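Local coordinates for lipolytic protein G-D-S-L family (Chitinophaga pinensis, PDB 4Q7Q), which is of unknown function in detail but, as a GDSL-family member of the SGNH hydrolase clan, is possibly a lipase that hydrolyses ester bonds, at residues Ser14-Asp20 and Tyr46-Asn52. Numbering follows the deposited sequence.
Sequences SITYLND and YINQGHN
Asn48, on strand 44-50, reaches across to Asp20 and to the backbone of helix 14-17. With CG anti to its backbone N (chi1 -171°), Asn48 ND2 gives Asp20 OD1 a nearly straight bond of 2.8 Å (170°) and makes weak bonds to the carbonyl oxygens of Thr16 and Tyr17. Its OD1 accepts from Gly50 N in an Asx turn. Asn19 ND2 reaches Asp20 OD1 from the opposite face of the carboxylate, while Tyr46 OH donates to the syn lone pair of Asp20 OD2 at 2.6 Å. With an alanine here instead of Asn48, Asp20 OD1 would probably lose its straight donor from the strand and Gly50 N its Asx-turn acceptor.

Packing is tightest at Gly50, where a CB would collide with Tyr17 N and Thr16 CB; Thr16 CG2 lies 3.7 Å from Gly50 CA. Asn52 marks the solvent side: its CB makes a CH-pi contact over the centre of the Tyr17 ring, but beyond it a water links Asn52 ND2 to Tyr17 OH, which also bonds Glu24. Ser14, directly after strand 6-12, hydrogen-bonds His238 through OG, consistent with the nucleophile and histidine of the Ser-His-Asp triad of SGNH hydrolases.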
loop_
_atom_site.group_PDB
_atom_site.type_symbol
_atom_site.label_atom_id
_atom_site.label_comp_id
_atom_site.label_asym_id
_atom_site.label_seq_id
_atom_site.Cartn_x
_atom_site.Cartn_y
_atom_site.Cartn_z
ATOM N N SER A 14 -6.010 2.092 0.920
ATOM C CA SER A 14 -6.655 2.175 -0.388
ATOM C C SER A 14 -6.160 1.109 -1.356
ATOM O O SER A 14 -6.913 0.636 -2.187
ATOM C CB SER A 14 -6.456 3.554 -1.020
ATOM O OG SER A 14 -5.091 3.901 -1.016
ATOM N N ILE A 15 -4.891 0.739 -1.262
ATOM C CA ILE A 15 -4.349 -0.260 -2.174
ATOM C C ILE A 15 -5.117 -1.590 -2.063
ATOM O O ILE A 15 -5.292 -2.300 -3.053
ATOM C CB ILE A 15 -2.833 -0.400 -1.981
ATOM C CG1 ILE A 15 -2.163 0.914 -2.396
ATOM C CG2 ILE A 15 -2.268 -1.565 -2.770
ATOM C CD1 ILE A 15 -0.699 1.030 -2.034
ATOM N N THR A 16 -5.629 -1.875 -0.865
ATOM C CA THR A 16 -6.451 -3.055 -0.604
ATOM C C THR A 16 -7.916 -2.769 -0.900
ATOM O O THR A 16 -8.581 -3.536 -1.590
ATOM C CB THR A 16 -6.276 -3.498 0.856
ATOM O OG1 THR A 16 -4.898 -3.829 1.062
ATOM C CG2 THR A 16 -7.156 -4.696 1.187
ATOM N N TYR A 17 -8.406 -1.660 -0.359
ATOM C CA TYR A 17 -9.779 -1.210 -0.577
ATOM C C TYR A 17 -10.210 -1.245 -2.050
ATOM O O TYR A 17 -11.300 -1.731 -2.385
ATOM C CB TYR A 17 -9.914 0.213 -0.038
ATOM C CG TYR A 17 -11.221 0.908 -0.374
ATOM C CD1 TYR A 17 -12.338 0.767 0.445
ATOM C CD2 TYR A 17 -11.322 1.734 -1.492
ATOM C CE1 TYR A 17 -13.527 1.416 0.148
ATOM C CE2 TYR A 17 -12.496 2.382 -1.798
ATOM C CZ TYR A 17 -13.601 2.223 -0.976
ATOM O OH TYR A 17 -14.777 2.869 -1.280
ATOM N N LEU A 18 -9.341 -0.741 -2.924
ATOM C CA LEU A 18 -9.686 -0.535 -4.324
ATOM C C LEU A 18 -9.927 -1.822 -5.101
ATOM O O LEU A 18 -10.470 -1.776 -6.202
ATOM C CB LEU A 18 -8.606 0.296 -5.023
ATOM C CG LEU A 18 -8.574 1.768 -4.606
ATOM C CD1 LEU A 18 -7.278 2.467 -5.067
ATOM C CD2 LEU A 18 -9.826 2.499 -5.098
ATOM N N ASN A 19 -9.525 -2.963 -4.538
ATOM C CA ASN A 19 -9.777 -4.256 -5.173
ATOM C C ASN A 19 -11.246 -4.427 -5.541
ATOM O O ASN A 19 -11.578 -5.033 -6.562
ATOM C CB ASN A 19 -9.344 -5.404 -4.259
ATOM C CG ASN A 19 -9.494 -6.760 -4.921
ATOM O OD1 ASN A 19 -8.617 -7.205 -5.662
ATOM N ND2 ASN A 19 -10.615 -7.427 -4.661
ATOM N N ASP A 20 -12.120 -3.869 -4.710
ATOM C CA ASP A 20 -13.554 -4.059 -4.890
ATOM C C ASP A 20 -14.297 -2.781 -5.241
ATOM O O ASP A 20 -15.527 -2.732 -5.194
ATOM C CB ASP A 20 -14.145 -4.748 -3.663
ATOM C CG ASP A 20 -13.599 -6.146 -3.493
ATOM O OD1 ASP A 20 -12.507 -6.283 -2.905
ATOM O OD2 ASP A 20 -14.237 -7.104 -3.997
ATOM N N TYR A 46 -11.091 -14.210 0.044
ATOM C CA TYR A 46 -10.741 -12.929 0.646
ATOM C C TYR A 46 -11.895 -12.189 1.293
ATOM O O TYR A 46 -13.050 -12.270 0.860
ATOM C CB TYR A 46 -9.989 -12.011 -0.333
ATOM C CG TYR A 46 -10.826 -11.311 -1.392
ATOM C CD1 TYR A 46 -11.604 -10.193 -1.083
ATOM C CD2 TYR A 46 -10.787 -11.727 -2.717
ATOM C CE1 TYR A 46 -12.360 -9.548 -2.052
ATOM C CE2 TYR A 46 -11.524 -11.073 -3.699
ATOM C CZ TYR A 46 -12.315 -9.992 -3.360
ATOM O OH TYR A 46 -13.040 -9.349 -4.344
ATOM N N ILE A 47 -11.549 -11.466 2.350
ATOM C CA ILE A 47 -12.426 -10.481 2.941
ATOM C C ILE A 47 -11.664 -9.172 2.883
ATOM O O ILE A 47 -10.540 -9.074 3.378
ATOM C CB ILE A 47 -12.764 -10.849 4.384
ATOM C CG1 ILE A 47 -13.659 -12.086 4.383
ATOM C CG2 ILE A 47 -13.445 -9.690 5.095
ATOM C CD1 ILE A 47 -13.942 -12.625 5.752
ATOM N N ASN A 48 -12.271 -8.174 2.257
ATOM C CA ASN A 48 -11.626 -6.889 2.058
ATOM C C ASN A 48 -11.765 -5.987 3.284
ATOM O O ASN A 48 -12.815 -5.383 3.517
ATOM C CB ASN A 48 -12.207 -6.209 0.816
ATOM C CG ASN A 48 -11.440 -4.971 0.405
ATOM O OD1 ASN A 48 -10.872 -4.266 1.243
ATOM N ND2 ASN A 48 -11.422 -4.691 -0.893
ATOM N N GLN A 49 -10.697 -5.917 4.068
ATOM C CA GLN A 49 -10.629 -4.999 5.198
ATOM C C GLN A 49 -9.630 -3.880 4.897
ATOM O O GLN A 49 -8.846 -3.451 5.749
ATOM C CB GLN A 49 -10.317 -5.740 6.503
ATOM C CG GLN A 49 -11.544 -6.411 7.107
ATOM C CD GLN A 49 -12.394 -5.442 7.903
ATOM O OE1 GLN A 49 -12.090 -4.246 7.985
ATOM N NE2 GLN A 49 -13.455 -5.957 8.521
ATOM N N GLY A 50 -9.670 -3.413 3.652
ATOM C CA GLY A 50 -8.923 -2.242 3.248
ATOM C C GLY A 50 -9.787 -1.030 3.495
ATOM O O GLY A 50 -10.969 -1.002 3.123
ATOM N N HIS A 51 -9.200 -0.023 4.123
ATOM C CA HIS A 51 -9.917 1.206 4.441
ATOM C C HIS A 51 -9.277 2.383 3.735
ATOM O O HIS A 51 -8.106 2.688 3.941
ATOM C CB HIS A 51 -9.977 1.397 5.952
ATOM C CG HIS A 51 -10.755 0.321 6.629
ATOM N ND1 HIS A 51 -12.076 0.476 6.990
ATOM C CD2 HIS A 51 -10.423 -0.951 6.946
ATOM C CE1 HIS A 51 -12.515 -0.647 7.527
ATOM N NE2 HIS A 51 -11.532 -1.533 7.507
ATOM N N ASN A 52 -10.065 3.014 2.874
ATOM C CA ASN A 52 -9.577 4.026 1.951
ATOM C C ASN A 52 -8.995 5.213 2.697
ATOM O O ASN A 52 -9.693 5.871 3.458
ATOM C CB ASN A 52 -10.712 4.464 1.023
ATOM C CG ASN A 52 -10.214 5.257 -0.175
ATOM O OD1 ASN A 52 -9.016 5.344 -0.409
ATOM N ND2 ASN A 52 -11.135 5.812 -0.947
HETATM O O HOH W 1 -14.130 5.556 -0.262
#